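Local structure of CDP-4-keto-6-deoxy-D-glucose-3-dehydrase (Yersinia pseudotuberculosis, 3BB8) at residues F136-I141 with G396-T401; T143-A148 with A165-N170; D322-C327 with S427-F432; F347-K352 with F409-Y414. The protein probably acts as a pyridoxal 5'-phosphate-dependent dehydrase that removes the C-3 hydroxyl of CDP-4-keto-6-deoxy-D-glucose during lipopolysaccharide sugar biosynthesis. The protein carries 1 engineered substitution. One frame throughout, in Å; residues are numbered along the deposited sequence.

The four contacts run from the large mixed sheet of the aspartate aminotransferase fold to the smaller C-terminal layer of sheet and helices. Contacts 1 and 2, centres 12 Å apart, share the hairpin of strands 133-140 and 145-146. The centres of contacts 2 and 4 are 14 Å apart, those of contacts 3 and 4 12 Å. Along the chain, contact 2 nests within the loop closed by contact 1 and contact 4 within that of contact 3; the second segment of contact 1 falls between the segments of both 3 and 4. Through Tyr144 and Thr350, contacts 2 and 4 join the large sheet by the cofactor to the small three-stranded antiparallel sheet, on whose far side contact 3 packs through Phe429.

Contact 1 (F136-I141 with G396-T401); sequences FVDVDI and GELTNT
Asp138 turns its carboxylate onto the first turn of helix 399-407, where it receives the backbone N-H groups of Asn400 and Thr401. This joins the end of strand 133-140, in the large mixed sheet of the aspartate aminotransferase fold, to the start of a C-terminal helix. With CG anti to the backbone N (chi1 -158°), the acid reaches over the helix start. OD2 takes Asn400 N at 3.0 Å, approached from the syn side and 19° out of the carboxylate plane. The other oxygen, OD1, uses its syn lone pair for Thr401 N. Its negative charge sits by the helix N-terminus, which would probably stabilise the ionised form. Asn400 crosses the acid at about a right angle, and Leu398, at the N-cap position, brings CD2 to 4.4 Å from Phe136 CB. Val139 CG2 lies 4.2 Å from Asn400 CB. Thr401 slides past Asp138 in the opposite direction, and its OG1 donates to Asp138 OD1 at 2.7 Å, nearly in line with the C-O bond.

Contact 2 (T143-A148 with A165-N170); sequences TYNVNA and AHTLGN
Asn170 and Thr143 make the one clear hydrogen bond between 143-148 and 165-170. Asn170 ND2 donates to Thr143 O at 3.0 Å, and the bond is nearly straight at 169°. The acceptor lies in the plane of the Asn170 amide, whereas the donor meets the carbonyl well off its axis, at a C=O...N angle of 105°. CG anti to the backbone N (chi1 -166°) carries this amide across to the hairpin, and its OD1 takes the backbone N of Thr337, so both ends of the group are held.

Close polar packing makes up much of the rest. The Asn145 amide sits between Thr167 and Asn170, its plane standing steeply to that of Asn170. Thr167 directs CB at Tyr144 O, 3.4 Å away, and Thr167 OG1 bonds weakly back to Ala165 O.

Apolar contact is slight: Tyr144 CB approaches Thr167 CG2 at 4.5 Å, while its ring leads away to Pro348 and its OH bonds to Thr350.

Tyr144 and Asn145 both face Asp140 in a G1 beta bulge, which shapes the hairpin. The opposing loop follows strand 159-165, where the side chain of Ala165 comes about 4 Å from the bound pyridoxal 5'-phosphate, at the cofactor pocket of this aminotransferase fold.

Contact 3 (D322-C327 with S427-F432); sequences DALQSC and SKFEEF
Phe429 CB is met by two side chains that follow the end of the long helix 293-323: Leu324 CD1 and Cys327 SG, each 4.1 Å away. Leu324 crosses the phenylalanine at a slant, and its CD1 stands 4.2 Å from Phe429 CG. One residue along helix 419-432, Glu430 makes the polar half of the contact. Ser326 OG donates to Glu430 OE1 at 3.2 Å, and OE1 accepts through its anti lone pair, the one turned away from the other carboxylate oxygen. The glutamate reaches the serine because its chain is extended beyond CG (chi2 167°), and its CG passes 3.8 Å from Ser326 OG on the way.

The next layer sets these groups in place. A 3-10 segment at 325-327, with Cys327 N bonded to Leu324 O at 3.1 Å, directs Ser326 and Cys327 toward the neighbouring helix. Beneath, Leu324 and Phe429 both rest on Ile349 of strand 347-351, and Leu366 of helix 359-368 also touches Phe429.

Buried leucine, cysteine and phenylalanine therefore supply an apolar base, while one serine-carboxylate bond joins the 3-10 turn after helix 293-323 to helix 419-432. Being single, rather long and made to a partly exposed acid, that bond is probably a modest polar tie beside the buried packing.

Contact 4 (F347-K352 with F409-Y414); sequences FPITLK and FWIGIY
Ile349 lies alongside the Phe409 ring, pointing the same way. Its CB stands over one ring face, offset toward the rim, 4.0 Å from Phe409 CZ. CG2 runs on along that ring and comes 4.0 Å from Phe409 CE2. The other branch, with CG1 anti to the carbonyl carbon (chi1 -61°), carries CD1 away to Ile411 CD1 at 3.7 Å and to the edge of the Phe347 ring, in its plane. These four residues share one face of the three-stranded antiparallel sheet formed by 331-332, 347-351 and 408-411, and Phe429 of helix 419-432 covers Ile349, Phe409 and Ile411. Phe347 with Ile411 and Ile349 with Phe409 form hydrogen-bonded pairs; Ile349 N meets Phe409 O at 2.7 Å, almost straight at 174°. Between them, Pro348 and Trp410 make a non-hydrogen-bonded pair on the opposite face, where Tyr144 packs on the proline and Tyr280 of the second subunit on the tryptophan. Beyond the strand end, Ile413 crosses Phe347 at about a right angle, its CG2 3.9 Å from Phe347 CB.

Contact 1 (F136-I141 with G396-T401)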
loop_
_atom_site.group_PDB
_atom_site.type_symbol
_atom_site.label_atom_id
_atom_site.label_comp_id
_atom_site.label_asym_id
_atom_site.label_seq_id
_atom_site.Cartn_x
_atom_site.Cartn_y
_atom_site.Cartn_z
ATOM N N PHE A 136 -25.007 4.159 -9.456
ATOM C CA PHE A 136 -24.798 3.304 -10.627
ATOM C C PHE A 136 -25.787 3.437 -11.790
ATOM O O PHE A 136 -26.963 3.743 -11.595
ATOM C CB PHE A 136 -24.802 1.823 -10.221
ATOM C CG PHE A 136 -23.915 1.491 -9.051
ATOM C CD1 PHE A 136 -24.400 1.578 -7.749
ATOM C CD2 PHE A 136 -22.606 1.047 -9.256
ATOM C CE1 PHE A 136 -23.601 1.224 -6.660
ATOM C CE2 PHE A 136 -21.797 0.690 -8.181
ATOM C CZ PHE A 136 -22.296 0.777 -6.877
ATOM N N VAL A 137 -25.281 3.188 -12.999
ATOM C CA VAL A 137 -26.082 3.165 -14.225
ATOM C C VAL A 137 -25.601 1.931 -14.993
ATOM O O VAL A 137 -24.438 1.539 -14.885
ATOM C CB VAL A 137 -25.902 4.420 -15.109
ATOM C CG1 VAL A 137 -26.468 5.628 -14.400
ATOM C CG2 VAL A 137 -24.440 4.616 -15.466
ATOM N N ASP A 138 -26.491 1.322 -15.766
ATOM C CA ASP A 138 -26.162 0.111 -16.507
ATOM C C ASP A 138 -25.071 0.251 -17.566
ATOM O O ASP A 138 -24.751 1.350 -18.015
ATOM C CB ASP A 138 -27.441 -0.451 -17.142
ATOM C CG ASP A 138 -27.333 -1.929 -17.471
ATOM O OD1 ASP A 138 -26.782 -2.691 -16.648
ATOM O OD2 ASP A 138 -27.819 -2.330 -18.546
ATOM N N VAL A 139 -24.491 -0.883 -17.945
ATOM C CA VAL A 139 -23.450 -0.912 -18.967
ATOM C C VAL A 139 -24.038 -1.457 -20.269
ATOM O O VAL A 139 -25.231 -1.771 -20.347
ATOM C CB VAL A 139 -22.277 -1.821 -18.555
ATOM C CG1 VAL A 139 -21.608 -1.280 -17.299
ATOM C CG2 VAL A 139 -22.781 -3.235 -18.328
ATOM N N ASP A 140 -23.194 -1.566 -21.290
ATOM C CA ASP A 140 -23.623 -2.075 -22.588
ATOM C C ASP A 140 -22.825 -3.310 -22.988
ATOM O O ASP A 140 -21.623 -3.396 -22.733
ATOM C CB ASP A 140 -23.486 -0.991 -23.658
ATOM C CG ASP A 140 -23.581 -1.546 -25.065
ATOM O OD1 ASP A 140 -22.545 -1.992 -25.601
ATOM O OD2 ASP A 140 -24.693 -1.539 -25.636
ATOM N N ILE A 141 -23.500 -4.267 -23.617
ATOM C CA ILE A 141 -22.822 -5.324 -24.357
ATOM C C ILE A 141 -22.864 -5.061 -25.858
ATOM O O ILE A 141 -23.846 -4.531 -26.379
ATOM C CB ILE A 141 -23.445 -6.703 -24.071
ATOM C CG1 ILE A 141 -23.524 -6.950 -22.562
ATOM C CG2 ILE A 141 -22.646 -7.801 -24.753
ATOM C CD1 ILE A 141 -24.524 -8.014 -22.169
ATOM N N GLY A 396 -32.312 3.796 -13.017
ATOM C CA GLY A 396 -32.703 2.916 -14.104
ATOM C C GLY A 396 -32.511 1.480 -13.666
ATOM O O GLY A 396 -32.520 1.196 -12.470
ATOM N N GLU A 397 -32.339 0.569 -14.617
ATOM C CA GLU A 397 -32.132 -0.833 -14.273
ATOM C C GLU A 397 -30.711 -1.285 -14.589
ATOM O O GLU A 397 -29.993 -0.627 -15.343
ATOM C CB GLU A 397 -33.133 -1.729 -15.016
ATOM C CG GLU A 397 -33.719 -1.130 -16.282
ATOM C CD GLU A 397 -34.751 -0.051 -15.985
ATOM O OE1 GLU A 397 -35.700 -0.333 -15.217
ATOM O OE2 GLU A 397 -34.617 1.075 -16.518
ATOM N N LEU A 398 -30.310 -2.405 -13.997
ATOM C CA LEU A 398 -28.981 -2.958 -14.228
ATOM C C LEU A 398 -29.110 -4.278 -15.001
ATOM O O LEU A 398 -28.415 -5.256 -14.712
ATOM C CB LEU A 398 -28.261 -3.186 -12.888
ATOM C CG LEU A 398 -28.022 -1.938 -12.021
ATOM C CD1 LEU A 398 -27.362 -2.337 -10.717
ATOM C CD2 LEU A 398 -27.154 -0.938 -12.770
ATOM N N THR A 399 -30.005 -4.281 -15.989
ATOM C CA THR A 399 -30.271 -5.455 -16.827
ATOM C C THR A 399 -29.019 -6.064 -17.457
ATOM O O THR A 399 -28.752 -7.254 -17.294
ATOM C CB THR A 399 -31.275 -5.100 -17.953
ATOM O OG1 THR A 399 -32.524 -4.708 -17.364
ATOM C CG2 THR A 399 -31.504 -6.292 -18.881
ATOM N N ASN A 400 -28.247 -5.251 -18.172
ATOM C CA ASN A 400 -27.033 -5.750 -18.809
ATOM C C ASN A 400 -25.991 -6.193 -17.796
ATOM O O ASN A 400 -25.258 -7.159 -18.036
ATOM C CB ASN A 400 -26.456 -4.688 -19.743
ATOM C CG ASN A 400 -27.263 -4.551 -21.025
ATOM O OD1 ASN A 400 -27.017 -3.667 -21.847
ATOM N ND2 ASN A 400 -28.228 -5.440 -21.202
ATOM N N THR A 401 -25.940 -5.495 -16.660
ATOM C CA THR A 401 -24.995 -5.819 -15.597
ATOM C C THR A 401 -25.311 -7.204 -15.067
ATOM O O THR A 401 -24.417 -8.023 -14.882
ATOM C CB THR A 401 -25.096 -4.821 -14.416
ATOM O OG1 THR A 401 -24.831 -3.495 -14.887
ATOM C CG2 THR A 401 -24.100 -5.178 -13.330
#

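Contact 2 (T143-A148 with A165-N170)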
loop_
_atom_site.group_PDB
_atom_site.type_symbol
_atom_site.label_atom_id
_atom_site.label_comp_id
_atom_site.label_asym_id
_atom_site.label_seq_id
_atom_site.Cartn_x
_atom_site.Cartn_y
_atom_site.Cartn_z
ATOM N N THR A 143 -19.532 -4.163 -25.614
ATOM C CA THR A 143 -18.384 -3.353 -25.225
ATOM C C THR A 143 -18.084 -3.502 -23.737
ATOM O O THR A 143 -16.940 -3.354 -23.307
ATOM C CB THR A 143 -18.610 -1.864 -25.547
ATOM O OG1 THR A 143 -19.544 -1.306 -24.614
ATOM C CG2 THR A 143 -19.151 -1.700 -26.958
ATOM N N TYR A 144 -19.118 -3.795 -22.956
ATOM C CA TYR A 144 -18.962 -3.993 -21.520
ATOM C C TYR A 144 -18.545 -2.741 -20.748
ATOM O O TYR A 144 -17.933 -2.826 -19.690
ATOM C CB TYR A 144 -17.998 -5.151 -21.250
ATOM C CG TYR A 144 -18.423 -6.421 -21.949
ATOM C CD1 TYR A 144 -17.858 -6.790 -23.171
ATOM C CD2 TYR A 144 -19.441 -7.220 -21.427
ATOM C CE1 TYR A 144 -18.294 -7.915 -23.858
ATOM C CE2 TYR A 144 -19.888 -8.343 -22.109
ATOM C CZ TYR A 144 -19.309 -8.686 -23.329
ATOM O OH TYR A 144 -19.756 -9.792 -24.024
ATOM N N ASN A 145 -18.897 -1.583 -21.294
ATOM C CA ASN A 145 -18.615 -0.310 -20.664
ATOM C C ASN A 145 -19.927 0.445 -20.461
ATOM O O ASN A 145 -20.950 0.105 -21.061
ATOM C CB ASN A 145 -17.638 0.513 -21.508
ATOM C CG ASN A 145 -16.189 0.100 -21.284
ATOM O OD1 ASN A 145 -15.692 -0.837 -21.904
ATOM N ND2 ASN A 145 -15.513 0.792 -20.375
ATOM N N VAL A 146 -19.890 1.469 -19.615
ATOM C CA VAL A 146 -21.091 2.216 -19.263
ATOM C C VAL A 146 -21.938 2.512 -20.495
ATOM O O VAL A 146 -21.412 2.873 -21.549
ATOM C CB VAL A 146 -20.745 3.541 -18.558
ATOM C CG1 VAL A 146 -19.884 4.412 -19.460
ATOM C CG2 VAL A 146 -22.016 4.273 -18.153
ATOM N N ASN A 147 -23.250 2.358 -20.356
ATOM C CA ASN A 147 -24.197 2.997 -21.264
ATOM C C ASN A 147 -24.237 4.510 -21.085
ATOM O O ASN A 147 -25.122 5.042 -20.415
ATOM C CB ASN A 147 -25.597 2.408 -21.079
ATOM C CG ASN A 147 -26.556 2.828 -22.175
ATOM O OD1 ASN A 147 -27.675 2.323 -22.263
ATOM N ND2 ASN A 147 -26.119 3.755 -23.020
ATOM N N ALA A 148 -23.273 5.198 -21.688
ATOM C CA ALA A 148 -23.151 6.643 -21.534
ATOM C C ALA A 148 -24.441 7.456 -21.513
ATOM O O ALA A 148 -24.555 8.418 -20.749
ATOM C CB ALA A 148 -22.227 7.185 -22.606
ATOM N N ALA A 165 -14.035 2.782 -14.959
ATOM C CA ALA A 165 -12.876 2.144 -15.565
ATOM C C ALA A 165 -13.137 1.776 -17.025
ATOM O O ALA A 165 -14.270 1.472 -17.392
ATOM C CB ALA A 165 -12.506 0.882 -14.776
ATOM N N HIS A 166 -12.085 1.824 -17.845
ATOM C CA HIS A 166 -12.183 1.430 -19.247
ATOM C C HIS A 166 -12.069 -0.087 -19.156
ATOM O O HIS A 166 -10.984 -0.663 -19.262
ATOM C CB HIS A 166 -11.029 2.028 -20.072
ATOM C CG HIS A 166 -11.161 3.502 -20.311
ATOM N ND1 HIS A 166 -10.509 4.445 -19.543
ATOM C CD2 HIS A 166 -11.925 4.198 -21.186
ATOM C CE1 HIS A 166 -10.867 5.655 -19.934
ATOM N NE2 HIS A 166 -11.727 5.534 -20.929
ATOM N N THR A 167 -13.214 -0.719 -18.928
ATOM C CA THR A 167 -13.300 -2.162 -18.728
ATOM C C THR A 167 -12.613 -3.047 -19.747
ATOM O O THR A 167 -12.886 -2.968 -20.935
ATOM C CB THR A 167 -14.771 -2.578 -18.598
ATOM O OG1 THR A 167 -15.377 -1.792 -17.566
ATOM C CG2 THR A 167 -14.895 -4.055 -18.242
ATOM N N LEU A 168 -11.721 -3.894 -19.245
ATOM C CA LEU A 168 -10.951 -4.836 -20.043
ATOM C C LEU A 168 -10.151 -4.253 -21.207
ATOM O O LEU A 168 -9.833 -4.962 -22.163
ATOM C CB LEU A 168 -11.866 -5.954 -20.552
ATOM C CG LEU A 168 -12.436 -6.872 -19.462
ATOM C CD1 LEU A 168 -13.433 -7.859 -20.086
ATOM C CD2 LEU A 168 -11.294 -7.616 -18.780
ATOM N N GLY A 169 -9.802 -2.976 -21.119
ATOM C CA GLY A 169 -9.030 -2.364 -22.186
ATOM C C GLY A 169 -9.923 -1.590 -23.136
ATOM O O GLY A 169 -9.487 -0.618 -23.761
ATOM N N ASN A 170 -11.179 -2.015 -23.248
ATOM C CA ASN A 170 -12.106 -1.325 -24.129
ATOM C C ASN A 170 -12.439 0.006 -23.466
ATOM O O ASN A 170 -12.530 0.097 -22.245
ATOM C CB ASN A 170 -13.359 -2.179 -24.361
ATOM C CG ASN A 170 -14.198 -1.679 -25.529
ATOM O OD1 ASN A 170 -13.670 -1.111 -26.491
ATOM N ND2 ASN A 170 -15.508 -1.900 -25.457
#

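Contact 3 (D322-C327 with S427-F432)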
loop_
_atom_site.group_PDB
_atom_site.type_symbol
_atom_site.label_atom_id
_atom_site.label_comp_id
_atom_site.label_asym_id
_atom_site.label_seq_id
_atom_site.Cartn_x
_atom_site.Cartn_y
_atom_site.Cartn_z
ATOM N N ASP A 322 -11.753 -13.397 -35.059
ATOM C CA ASP A 322 -12.025 -13.802 -36.432
ATOM C C ASP A 322 -12.319 -15.295 -36.430
ATOM O O ASP A 322 -13.332 -15.744 -36.959
ATOM C CB ASP A 322 -10.815 -13.517 -37.321
ATOM C CG ASP A 322 -11.022 -13.984 -38.747
ATOM O OD1 ASP A 322 -11.879 -13.397 -39.447
ATOM O OD2 ASP A 322 -10.337 -14.946 -39.161
ATOM N N ALA A 323 -11.418 -16.052 -35.820
ATOM C CA ALA A 323 -11.560 -17.489 -35.722
ATOM C C ALA A 323 -12.843 -17.916 -34.997
ATOM O O ALA A 323 -13.514 -18.864 -35.411
ATOM C CB ALA A 323 -10.354 -18.065 -35.016
ATOM N N LEU A 324 -13.178 -17.215 -33.918
ATOM C CA LEU A 324 -14.362 -17.522 -33.113
ATOM C C LEU A 324 -15.677 -17.063 -33.740
ATOM O O LEU A 324 -16.750 -17.257 -33.168
ATOM C CB LEU A 324 -14.216 -16.888 -31.728
ATOM C CG LEU A 324 -14.114 -17.793 -30.501
ATOM C CD1 LEU A 324 -13.304 -19.026 -30.806
ATOM C CD2 LEU A 324 -13.490 -16.994 -29.357
ATOM N N GLN A 325 -15.605 -16.452 -34.913
ATOM C CA GLN A 325 -16.824 -15.986 -35.550
ATOM C C GLN A 325 -17.703 -17.181 -35.934
ATOM O O GLN A 325 -18.884 -17.029 -36.235
ATOM C CB GLN A 325 -16.485 -15.176 -36.795
ATOM C CG GLN A 325 -17.571 -14.191 -37.169
ATOM C CD GLN A 325 -17.432 -12.885 -36.423
ATOM O OE1 GLN A 325 -18.342 -12.060 -36.418
ATOM N NE2 GLN A 325 -16.278 -12.679 -35.800
ATOM N N SER A 326 -17.114 -18.371 -35.915
ATOM C CA SER A 326 -17.824 -19.590 -36.269
ATOM C C SER A 326 -18.843 -20.009 -35.217
ATOM O O SER A 326 -19.691 -20.866 -35.473
ATOM C CB SER A 326 -16.827 -20.721 -36.476
ATOM O OG SER A 326 -16.102 -20.967 -35.287
ATOM N N CYS A 327 -18.759 -19.409 -34.033
ATOM C CA CYS A 327 -19.677 -19.735 -32.955
ATOM C C CYS A 327 -20.678 -18.613 -32.700
ATOM O O CYS A 327 -21.456 -18.678 -31.759
ATOM C CB CYS A 327 -18.892 -20.014 -31.681
ATOM S SG CYS A 327 -17.609 -21.249 -31.880
ATOM N N SER A 427 -10.490 -24.447 -31.290
ATOM C CA SER A 427 -10.937 -25.800 -31.592
ATOM C C SER A 427 -11.788 -26.328 -30.442
ATOM O O SER A 427 -12.708 -27.127 -30.649
ATOM C CB SER A 427 -9.738 -26.728 -31.841
ATOM O OG SER A 427 -9.104 -27.116 -30.633
ATOM N N LYS A 428 -11.485 -25.876 -29.229
ATOM C CA LYS A 428 -12.244 -26.313 -28.067
ATOM C C LYS A 428 -13.635 -25.690 -28.054
ATOM O O LYS A 428 -14.599 -26.327 -27.637
ATOM C CB LYS A 428 -11.484 -25.992 -26.783
ATOM C CG LYS A 428 -10.358 -26.975 -26.508
ATOM C CD LYS A 428 -10.918 -28.379 -26.424
ATOM C CE LYS A 428 -9.847 -29.420 -26.177
ATOM N NZ LYS A 428 -10.447 -30.793 -26.108
ATOM N N PHE A 429 -13.749 -24.450 -28.516
ATOM C CA PHE A 429 -15.054 -23.810 -28.561
ATOM C C PHE A 429 -15.892 -24.535 -29.617
ATOM O O PHE A 429 -17.070 -24.830 -29.404
ATOM C CB PHE A 429 -14.929 -22.330 -28.927
ATOM C CG PHE A 429 -14.896 -21.409 -27.739
ATOM C CD1 PHE A 429 -13.741 -21.268 -26.976
ATOM C CD2 PHE A 429 -16.027 -20.673 -27.385
ATOM C CE1 PHE A 429 -13.707 -20.403 -25.878
ATOM C CE2 PHE A 429 -16.005 -19.809 -26.287
ATOM C CZ PHE A 429 -14.842 -19.673 -25.534
ATOM N N GLU A 430 -15.267 -24.824 -30.756
ATOM C CA GLU A 430 -15.943 -25.524 -31.839
ATOM C C GLU A 430 -16.347 -26.925 -31.397
ATOM O O GLU A 430 -17.454 -27.362 -31.666
ATOM C CB GLU A 430 -15.042 -25.575 -33.072
ATOM C CG GLU A 430 -14.992 -24.242 -33.801
ATOM C CD GLU A 430 -13.888 -24.167 -34.836
ATOM O OE1 GLU A 430 -13.817 -23.145 -35.555
ATOM O OE2 GLU A 430 -13.089 -25.119 -34.927
ATOM N N GLU A 431 -15.454 -27.612 -30.695
ATOM C CA GLU A 431 -15.746 -28.946 -30.203
ATOM C C GLU A 431 -16.900 -28.928 -29.207
ATOM O O GLU A 431 -17.673 -29.875 -29.134
ATOM C CB GLU A 431 -14.532 -29.539 -29.501
ATOM C CG GLU A 431 -14.796 -30.933 -28.951
ATOM C CD GLU A 431 -13.661 -31.467 -28.098
ATOM O OE1 GLU A 431 -12.488 -31.252 -28.465
ATOM O OE2 GLU A 431 -13.949 -32.119 -27.068
ATOM N N PHE A 432 -17.010 -27.852 -28.436
ATOM C CA PHE A 432 -18.049 -27.731 -27.420
ATOM C C PHE A 432 -19.447 -27.587 -28.009
ATOM O O PHE A 432 -20.388 -28.235 -27.556
ATOM C CB PHE A 432 -17.757 -26.522 -26.514
ATOM C CG PHE A 432 -18.770 -26.317 -25.418
ATOM C CD1 PHE A 432 -18.701 -27.051 -24.241
ATOM C CD2 PHE A 432 -19.800 -25.394 -25.570
ATOM C CE1 PHE A 432 -19.643 -26.870 -23.226
ATOM C CE2 PHE A 432 -20.746 -25.207 -24.566
ATOM C CZ PHE A 432 -20.665 -25.948 -23.390
#

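Contact 4 (F347-K352 with F409-Y414)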
loop_
_atom_site.group_PDB
_atom_site.type_symbol
_atom_site.label_atom_id
_atom_site.label_comp_id
_atom_site.label_asym_id
_atom_site.label_seq_id
_atom_site.Cartn_x
_atom_site.Cartn_y
_atom_site.Cartn_z
ATOM N N PHE A 347 -10.255 -11.104 -23.411
ATOM C CA PHE A 347 -11.259 -11.306 -24.463
ATOM C C PHE A 347 -12.612 -11.666 -23.834
ATOM O O PHE A 347 -12.840 -12.817 -23.472
ATOM C CB PHE A 347 -10.797 -12.441 -25.378
ATOM C CG PHE A 347 -11.540 -12.522 -26.680
ATOM C CD1 PHE A 347 -11.212 -11.674 -27.736
ATOM C CD2 PHE A 347 -12.549 -13.463 -26.860
ATOM C CE1 PHE A 347 -11.875 -11.764 -28.959
ATOM C CE2 PHE A 347 -13.223 -13.566 -28.075
ATOM C CZ PHE A 347 -12.886 -12.717 -29.130
ATOM N N PRO A 348 -13.522 -10.687 -23.698
ATOM C CA PRO A 348 -14.849 -10.911 -23.105
ATOM C C PRO A 348 -15.881 -11.567 -24.038
ATOM O O PRO A 348 -16.097 -11.123 -25.169
ATOM C CB PRO A 348 -15.271 -9.509 -22.683
ATOM C CG PRO A 348 -14.717 -8.668 -23.805
ATOM C CD PRO A 348 -13.323 -9.256 -24.002
ATOM N N ILE A 349 -16.534 -12.607 -23.528
ATOM C CA ILE A 349 -17.534 -13.352 -24.284
ATOM C C ILE A 349 -18.804 -13.579 -23.473
ATOM O O ILE A 349 -18.743 -14.016 -22.323
ATOM C CB ILE A 349 -16.985 -14.739 -24.687
ATOM C CG1 ILE A 349 -15.756 -14.567 -25.581
ATOM C CG2 ILE A 349 -18.072 -15.550 -25.395
ATOM C CD1 ILE A 349 -14.976 -15.841 -25.779
ATOM N N THR A 350 -19.951 -13.282 -24.076
ATOM C CA THR A 350 -21.238 -13.510 -23.431
ATOM C C THR A 350 -21.968 -14.693 -24.058
ATOM O O THR A 350 -22.339 -14.655 -25.231
ATOM C CB THR A 350 -22.138 -12.264 -23.509
ATOM O OG1 THR A 350 -21.542 -11.192 -22.766
ATOM C CG2 THR A 350 -23.515 -12.564 -22.940
ATOM N N LEU A 351 -22.171 -15.743 -23.268
ATOM C CA LEU A 351 -22.854 -16.940 -23.745
ATOM C C LEU A 351 -24.364 -16.730 -23.794
ATOM O O LEU A 351 -24.975 -16.317 -22.808
ATOM C CB LEU A 351 -22.518 -18.139 -22.857
ATOM C CG LEU A 351 -23.419 -19.366 -23.005
ATOM C CD1 LEU A 351 -23.074 -20.137 -24.272
ATOM C CD2 LEU A 351 -23.312 -20.263 -21.782
ATOM N N LYS A 352 -24.959 -17.017 -24.946
ATOM C CA LYS A 352 -26.385 -16.785 -25.152
ATOM C C LYS A 352 -27.224 -17.675 -24.241
ATOM O O LYS A 352 -26.934 -18.860 -24.074
ATOM C CB LYS A 352 -26.761 -17.025 -26.615
ATOM C CG LYS A 352 -26.370 -15.893 -27.550
ATOM C CD LYS A 352 -26.786 -16.191 -28.982
ATOM C CE LYS A 352 -26.218 -15.163 -29.947
ATOM N NZ LYS A 352 -26.626 -13.777 -29.584
ATOM N N PHE A 409 -17.971 -13.866 -19.410
ATOM C CA PHE A 409 -16.698 -14.366 -18.927
ATOM C C PHE A 409 -15.657 -13.947 -19.966
ATOM O O PHE A 409 -16.019 -13.537 -21.066
ATOM C CB PHE A 409 -16.752 -15.891 -18.769
ATOM C CG PHE A 409 -16.738 -16.650 -20.071
ATOM C CD1 PHE A 409 -15.538 -17.117 -20.610
ATOM C CD2 PHE A 409 -17.920 -16.899 -20.756
ATOM C CE1 PHE A 409 -15.521 -17.822 -21.817
ATOM C CE2 PHE A 409 -17.914 -17.601 -21.963
ATOM C CZ PHE A 409 -16.710 -18.062 -22.493
ATOM N N TRP A 410 -14.375 -14.023 -19.625
ATOM C CA TRP A 410 -13.349 -13.646 -20.585
ATOM C C TRP A 410 -12.196 -14.623 -20.595
ATOM O O TRP A 410 -11.972 -15.340 -19.623
ATOM C CB TRP A 410 -12.827 -12.221 -20.326
ATOM C CG TRP A 410 -12.302 -11.946 -18.935
ATOM C CD1 TRP A 410 -13.035 -11.641 -17.826
ATOM C CD2 TRP A 410 -10.926 -11.903 -18.527
ATOM N NE1 TRP A 410 -12.204 -11.403 -16.753
ATOM C CE2 TRP A 410 -10.906 -11.559 -17.156
ATOM C CE3 TRP A 410 -9.709 -12.122 -19.188
ATOM C CZ2 TRP A 410 -9.719 -11.427 -16.432
ATOM C CZ3 TRP A 410 -8.524 -11.990 -18.467
ATOM C CH2 TRP A 410 -8.540 -11.645 -17.103
ATOM N N ILE A 411 -11.460 -14.650 -21.702
ATOM C CA ILE A 411 -10.276 -15.494 -21.813
ATOM C C ILE A 411 -9.084 -14.701 -22.339
ATOM O O ILE A 411 -9.144 -13.478 -22.463
ATOM C CB ILE A 411 -10.526 -16.700 -22.737
ATOM C CG1 ILE A 411 -10.881 -16.226 -24.148
ATOM C CG2 ILE A 411 -11.630 -17.582 -22.173
ATOM C CD1 ILE A 411 -11.614 -17.261 -24.973
ATOM N N GLY A 412 -8.001 -15.407 -22.648
ATOM C CA GLY A 412 -6.678 -14.809 -22.660
ATOM C C GLY A 412 -6.234 -14.411 -24.053
ATOM O O GLY A 412 -6.265 -15.221 -24.980
ATOM N N ILE A 413 -5.818 -13.157 -24.200
ATOM C CA ILE A 413 -5.196 -12.695 -25.441
ATOM C C ILE A 413 -3.911 -11.918 -25.162
ATOM O O ILE A 413 -3.442 -11.146 -26.006
ATOM C CB ILE A 413 -6.208 -11.770 -26.182
ATOM C CG1 ILE A 413 -6.911 -10.835 -25.200
ATOM C CG2 ILE A 413 -7.194 -12.614 -26.980
ATOM C CD1 ILE A 413 -6.023 -9.738 -24.641
ATOM N N TYR A 414 -3.343 -12.137 -23.975
ATOM C CA TYR A 414 -2.120 -11.451 -23.565
ATOM C C TYR A 414 -0.885 -11.984 -24.308
ATOM O O TYR A 414 -0.875 -13.121 -24.787
ATOM C CB TYR A 414 -1.929 -11.547 -22.037
ATOM C CG TYR A 414 -1.442 -12.882 -21.524
ATOM C CD1 TYR A 414 -0.155 -13.025 -21.011
ATOM C CD2 TYR A 414 -2.262 -14.007 -21.558
ATOM C CE1 TYR A 414 0.306 -14.258 -20.547
ATOM C CE2 TYR A 414 -1.816 -15.238 -21.098
ATOM C CZ TYR A 414 -0.535 -15.360 -20.595
ATOM O OH TYR A 414 -0.102 -16.583 -20.129
#